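Local coordinates for beta-glucoside phosphorylase BglX (PDB 5VQE), which probably cleaves beta-glucosides by phosphorolysis, passing glucose to phosphate through a covalent glucosyl-enzyme intermediate of the GH3 family kind, at residues R203-V211 with D288-S298. Residues are numbered along the deposited sequence; the frame is centred on the assembly and turned at random.
Sequences RDQHLMSSV and DATQMVGYTCS. With G2F (2-deoxy-2-fluoro-alpha-D-glucopyranose), chain B.
The H206 ring meets M292 SD obliquely, the sulfur lying 3.5 Å from the ring centroid and 36° off its normal. The pair is modelled too close, so its detail is doubtful. F2 of the 2-fluoroglucose also approaches this ring at a slant. The two side chains run side by side in the same direction. H206 CG is anti to the carbonyl carbon (chi1 -67°), which carries the ring to D204. D204 OD1 accepts from H206 N at 2.7 Å, closing an Asx turn. It also accepts from H206 ND1, at a doubtfully short length. With an alanine in place of H206, D204 OD1 would probably lose its ring donor and M292 its packing partner. The Q205 amide comes toward the D288 carboxylate from the opposite direction, planes 44° apart. Q205 OE1 instead accepts from H242 N. The backbones join at the start of helix 293-296. V293 N donates to H206 O, and G294 N to Q205 O (3.1 Å). G294 packs its CA against M208 O at 3.2 Å, where a side chain would clash. D288 OD1 is bonded covalently to G2F C1 (1.4 Å). This is consistent with a trapped glycosyl-enzyme of a retaining GH3 enzyme, D288 being the probable nucleophile just after strand 284-287, as in TIM-barrel active sites.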
ATOM      1  N   ARG A 203     -13.649   7.727  -4.306  1.00 22.24           N
ATOM      2  CA  ARG A 203     -12.868   8.164  -5.447  1.00 24.15           C
ATOM      3  C   ARG A 203     -11.380   8.157  -5.110  1.00 24.41           C
ATOM      4  O   ARG A 203     -10.981   8.146  -3.941  1.00 23.02           O
ATOM      5  CB  ARG A 203     -13.358   9.547  -5.907  1.00 23.02           C
ATOM      6  CG  ARG A 203     -14.819   9.497  -6.379  1.00 24.37           C
ATOM      7  CD  ARG A 203     -15.456  10.872  -6.531  1.00 20.92           C
ATOM      8  NE  ARG A 203     -15.442  11.629  -5.283  1.00 23.79           N
ATOM      9  CZ  ARG A 203     -15.723  12.927  -5.190  1.00 27.02           C
ATOM     10  NH1 ARG A 203     -16.041  13.623  -6.278  1.00 29.88           N
ATOM     11  NH2 ARG A 203     -15.666  13.540  -4.017  1.00 18.70           N
ATOM     12  N   ASP A 204     -10.566   8.150  -6.167  1.00 23.29           N
ATOM     13  CA  ASP A 204      -9.128   7.908  -6.088  1.00 23.46           C
ATOM     14  C   ASP A 204      -8.375   9.231  -6.174  1.00 23.21           C
ATOM     15  O   ASP A 204      -8.509   9.958  -7.166  1.00 22.68           O
ATOM     16  CB  ASP A 204      -8.693   6.971  -7.221  1.00 26.70           C
ATOM     17  CG  ASP A 204      -7.198   6.674  -7.215  1.00 29.93           C
ATOM     18  OD1 ASP A 204      -6.468   7.205  -6.355  1.00 26.14           O
ATOM     19  OD2 ASP A 204      -6.745   5.904  -8.093  1.00 38.05           O
ATOM     20  N   GLN A 205      -7.557   9.523  -5.154  1.00 19.72           N
ATOM     21  CA  GLN A 205      -6.768  10.753  -5.132  1.00 20.01           C
ATOM     22  C   GLN A 205      -5.717  10.800  -6.234  1.00 23.10           C
ATOM     23  O   GLN A 205      -5.150  11.878  -6.488  1.00 18.78           O
ATOM     24  CB  GLN A 205      -6.091  10.941  -3.770  1.00 20.83           C
ATOM     25  CG  GLN A 205      -5.423   9.688  -3.210  1.00 24.35           C
ATOM     26  CD  GLN A 205      -4.218   9.990  -2.343  1.00 23.49           C
ATOM     27  OE1 GLN A 205      -3.711  11.122  -2.309  1.00 17.25           O
ATOM     28  NE2 GLN A 205      -3.751   8.970  -1.626  1.00 24.31           N
ATOM     29  N   HIS A 206      -5.436   9.662  -6.876  1.00 20.26           N
ATOM     30  CA  HIS A 206      -4.620   9.661  -8.085  1.00 27.87           C
ATOM     31  C   HIS A 206      -5.275  10.469  -9.199  1.00 23.99           C
ATOM     32  O   HIS A 206      -4.576  10.998 -10.070  1.00 25.01           O
ATOM     33  CB  HIS A 206      -4.377   8.226  -8.568  1.00 28.73           C
ATOM     34  CG  HIS A 206      -3.534   7.400  -7.643  1.00 37.45           C
ATOM     35  ND1 HIS A 206      -4.022   6.845  -6.480  1.00 33.76           N
ATOM     36  CD2 HIS A 206      -2.239   7.012  -7.729  1.00 40.84           C
ATOM     37  CE1 HIS A 206      -3.056   6.173  -5.875  1.00 33.11           C
ATOM     38  NE2 HIS A 206      -1.962   6.266  -6.609  1.00 36.62           N
ATOM     39  N   LEU A 207      -6.606  10.581  -9.184  1.00 22.54           N
ATOM     40  CA  LEU A 207      -7.372  11.167 -10.281  1.00 26.46           C
ATOM     41  C   LEU A 207      -8.073  12.467  -9.912  1.00 27.55           C
ATOM     42  O   LEU A 207      -8.683  13.094 -10.788  1.00 24.33           O
ATOM     43  CB  LEU A 207      -8.418  10.164 -10.780  1.00 27.71           C
ATOM     44  CG  LEU A 207      -7.847   8.885 -11.399  1.00 34.66           C
ATOM     45  CD1 LEU A 207      -8.956   7.901 -11.697  1.00 37.34           C
ATOM     46  CD2 LEU A 207      -7.057   9.192 -12.670  1.00 36.85           C
ATOM     47  N   MET A 208      -8.006  12.889  -8.652  1.00 23.31           N
ATOM     48  CA  MET A 208      -8.704  14.079  -8.175  1.00 23.79           C
ATOM     49  C   MET A 208      -8.315  14.258  -6.712  1.00 21.27           C
ATOM     50  O   MET A 208      -7.630  13.409  -6.137  1.00 20.31           O
ATOM     51  CB  MET A 208     -10.211  13.924  -8.337  1.00 26.02           C
ATOM     52  CG  MET A 208     -10.727  12.606  -7.767  1.00 30.68           C
ATOM     53  SD  MET A 208     -12.511  12.591  -7.571  1.00 32.26           S
ATOM     54  CE  MET A 208     -12.644  13.745  -6.207  1.00 35.58           C
ATOM     55  N   SER A 209      -8.733  15.375  -6.115  1.00 19.02           N
ATOM     56  CA  SER A 209      -8.583  15.547  -4.670  1.00 19.88           C
ATOM     57  C   SER A 209      -9.825  14.969  -3.994  1.00 24.84           C
ATOM     58  O   SER A 209     -10.875  15.614  -3.933  1.00 17.19           O
ATOM     59  CB  SER A 209      -8.372  17.011  -4.302  1.00 24.22           C
ATOM     60  OG  SER A 209      -8.244  17.141  -2.894  1.00 22.40           O
ATOM     61  N   SER A 210      -9.706  13.744  -3.485  1.00 19.83           N
ATOM     62  CA  SER A 210     -10.832  13.090  -2.842  1.00 18.38           C
ATOM     63  C   SER A 210     -11.072  13.708  -1.462  1.00 18.81           C
ATOM     64  O   SER A 210     -10.248  14.460  -0.934  1.00 15.12           O
ATOM     65  CB  SER A 210     -10.596  11.581  -2.764  1.00 19.73           C
ATOM     66  OG  SER A 210      -9.480  11.259  -1.959  1.00 17.76           O
ATOM     67  N   VAL A 211     -12.236  13.413  -0.886  1.00 16.17           N
ATOM     68  CA  VAL A 211     -12.753  14.187   0.240  1.00 15.69           C
ATOM     69  C   VAL A 211     -13.187  13.248   1.356  1.00 16.85           C
ATOM     70  O   VAL A 211     -14.061  12.392   1.156  1.00 20.23           O
ATOM     71  CB  VAL A 211     -13.921  15.094  -0.184  1.00 18.35           C
ATOM     72  CG1 VAL A 211     -14.367  15.982   0.969  1.00 15.93           C
ATOM     73  CG2 VAL A 211     -13.510  15.948  -1.364  1.00 21.32           C
ATOM     74  N   ASP A 288       2.396  12.654  -0.316  1.00 11.08           N
ATOM     75  CA  ASP A 288       2.199  11.638  -1.329  1.00 13.19           C
ATOM     76  C   ASP A 288       2.713  12.178  -2.659  1.00 10.96           C
ATOM     77  O   ASP A 288       2.943  13.382  -2.814  1.00 12.92           O
ATOM     78  CB  ASP A 288       0.724  11.254  -1.415  1.00 13.01           C
ATOM     79  CG  ASP A 288       0.494  10.008  -2.239  1.00 18.89           C
ATOM     80  OD1 ASP A 288       1.412   9.139  -2.302  1.00 14.16           O
ATOM     81  OD2 ASP A 288      -0.611   9.929  -2.799  1.00 18.36           O
ATOM     82  N   ALA A 289       2.911  11.269  -3.614  1.00 11.79           N
ATOM     83  CA  ALA A 289       3.532  11.609  -4.895  1.00 12.76           C
ATOM     84  C   ALA A 289       2.899  12.849  -5.522  1.00 12.13           C
ATOM     85  O   ALA A 289       1.678  12.910  -5.712  1.00 12.38           O
ATOM     86  CB  ALA A 289       3.414  10.415  -5.849  1.00 15.72           C
ATOM     87  N   THR A 290       3.739  13.832  -5.866  1.00 11.79           N
ATOM     88  CA  THR A 290       3.255  15.155  -6.257  1.00 10.62           C
ATOM     89  C   THR A 290       2.817  15.247  -7.713  1.00 13.25           C
ATOM     90  O   THR A 290       2.310  16.300  -8.114  1.00 11.83           O
ATOM     91  CB  THR A 290       4.321  16.225  -6.016  1.00 12.82           C
ATOM     92  OG1 THR A 290       5.362  16.094  -6.991  1.00 12.60           O
ATOM     93  CG2 THR A 290       4.910  16.127  -4.601  1.00 15.48           C
ATOM     94  N   GLN A 291       2.989  14.206  -8.521  1.00 13.83           N
ATOM     95  CA  GLN A 291       2.515  14.274  -9.895  1.00 15.47           C
ATOM     96  C   GLN A 291       1.079  13.801 -10.023  1.00 18.11           C
ATOM     97  O   GLN A 291       0.521  13.814 -11.124  1.00 18.87           O
ATOM     98  CB  GLN A 291       3.430  13.470 -10.827  1.00 16.91           C
ATOM     99  CG  GLN A 291       3.128  11.988 -10.958  1.00 21.70           C
ATOM    100  CD  GLN A 291       3.447  11.200  -9.707  1.00 22.42           C
ATOM    101  OE1 GLN A 291       4.259  11.628  -8.880  1.00 16.92           O
ATOM    102  NE2 GLN A 291       2.814  10.032  -9.562  1.00 26.46           N
ATOM    103  N   MET A 292       0.459  13.413  -8.925  1.00 15.45           N
ATOM    104  CA  MET A 292      -0.888  12.900  -8.999  1.00 18.37           C
ATOM    105  C   MET A 292      -1.898  14.031  -9.073  1.00 16.74           C
ATOM    106  O   MET A 292      -1.666  15.143  -8.588  1.00 14.15           O
ATOM    107  CB  MET A 292      -1.146  12.002  -7.811  1.00 19.30           C
ATOM    108  CG  MET A 292      -0.319  10.766  -7.974  1.00 24.37           C
ATOM    109  SD  MET A 292      -0.840   9.494  -6.897  1.00 50.53           S
ATOM    110  CE  MET A 292      -0.403  10.267  -5.400  1.00 12.10           C
ATOM    111  N   VAL A 293      -3.027  13.728  -9.710  1.00 17.10           N
ATOM    112  CA  VAL A 293      -4.012  14.749 -10.036  1.00 15.69           C
ATOM    113  C   VAL A 293      -4.486  15.463  -8.779  1.00 15.65           C
ATOM    114  O   VAL A 293      -4.677  16.685  -8.779  1.00 14.31           O
ATOM    115  CB  VAL A 293      -5.183  14.114 -10.805  1.00 20.70           C
ATOM    116  CG1 VAL A 293      -6.219  15.163 -11.155  1.00 20.14           C
ATOM    117  CG2 VAL A 293      -4.675  13.406 -12.066  1.00 24.88           C
ATOM    118  N   GLY A 294      -4.689  14.718  -7.689  1.00 14.50           N
ATOM    119  CA  GLY A 294      -5.131  15.330  -6.449  1.00 15.06           C
ATOM    120  C   GLY A 294      -4.239  16.463  -5.991  1.00 11.88           C
ATOM    121  O   GLY A 294      -4.717  17.441  -5.408  1.00 14.01           O
ATOM    122  N   TYR A 295      -2.935  16.357  -6.256  1.00 15.30           N
ATOM    123  CA  TYR A 295      -2.019  17.449  -5.953  1.00 13.36           C
ATOM    124  C   TYR A 295      -2.052  18.509  -7.043  1.00 14.55           C
ATOM    125  O   TYR A 295      -2.277  19.691  -6.761  1.00 13.17           O
ATOM    126  CB  TYR A 295      -0.597  16.914  -5.786  1.00 12.99           C
ATOM    127  CG  TYR A 295       0.380  17.916  -5.218  1.00 11.01           C
ATOM    128  CD1 TYR A 295       1.250  18.614  -6.045  1.00 13.06           C
ATOM    129  CD2 TYR A 295       0.416  18.179  -3.853  1.00 13.96           C
ATOM    130  CE1 TYR A 295       2.147  19.544  -5.529  1.00 12.72           C
ATOM    131  CE2 TYR A 295       1.304  19.101  -3.322  1.00 13.20           C
ATOM    132  CZ  TYR A 295       2.175  19.778  -4.166  1.00 13.70           C
ATOM    133  OH  TYR A 295       3.062  20.693  -3.637  1.00 13.82           O
ATOM    134  N   THR A 296      -1.845  18.095  -8.300  1.00 16.99           N
ATOM    135  CA  THR A 296      -1.616  19.063  -9.372  1.00 15.17           C
ATOM    136  C   THR A 296      -2.824  19.952  -9.604  1.00 15.05           C
ATOM    137  O   THR A 296      -2.667  21.116  -9.996  1.00 18.95           O
ATOM    138  CB  THR A 296      -1.257  18.354 -10.680  1.00 16.27           C
ATOM    139  OG1 THR A 296      -2.334  17.490 -11.072  1.00 13.66           O
ATOM    140  CG2 THR A 296       0.036  17.541 -10.543  1.00 17.96           C
ATOM    141  N   CYS A 297      -4.033  19.434  -9.384  1.00 17.11           N
ATOM    142  CA  CYS A 297      -5.234  20.199  -9.685  1.00 17.31           C
ATOM    143  C   CYS A 297      -5.624  21.167  -8.579  1.00 20.18           C
ATOM    144  O   CYS A 297      -6.558  21.953  -8.772  1.00 19.44           O
ATOM    145  CB  CYS A 297      -6.406  19.254  -9.956  1.00 19.09           C
ATOM    146  SG  CYS A 297      -7.168  18.598  -8.453  1.00 19.17           S
ATOM    147  N   SER A 298      -4.933  21.149  -7.440  1.00 16.38           N
ATOM    148  CA  SER A 298      -5.377  21.923  -6.290  1.00 14.60           C
ATOM    149  C   SER A 298      -4.819  23.334  -6.250  1.00 16.40           C
ATOM    150  O   SER A 298      -5.375  24.178  -5.539  1.00 17.85           O
ATOM    151  CB  SER A 298      -4.991  21.211  -4.986  1.00 15.47           C
ATOM    152  OG  SER A 298      -5.732  20.017  -4.824  1.00 16.17           O
TER
HETATM  153  C1  G2F B 601       1.293   8.135  -3.274  1.00 13.43           C
HETATM  154  C2  G2F B 601       0.454   6.927  -2.747  1.00 16.96           C
HETATM  155  C3  G2F B 601       1.235   6.281  -1.564  1.00 11.41           C
HETATM  156  C4  G2F B 601       2.667   5.909  -2.058  1.00 13.57           C
HETATM  157  C5  G2F B 601       3.356   7.214  -2.585  1.00 12.95           C
HETATM  158  C6  G2F B 601       4.789   6.895  -3.171  1.00 13.96           C
HETATM  159  O3  G2F B 601       0.604   5.067  -1.251  1.00 11.73           O
HETATM  160  O4  G2F B 601       3.400   5.487  -0.939  1.00  9.24           O
HETATM  161  O5  G2F B 601       2.583   7.724  -3.658  1.00 12.31           O
HETATM  162  O6  G2F B 601       4.665   5.858  -4.103  1.00 14.50           O
HETATM  163  F2  G2F B 601      -0.745   7.357  -2.296  1.00 13.36           F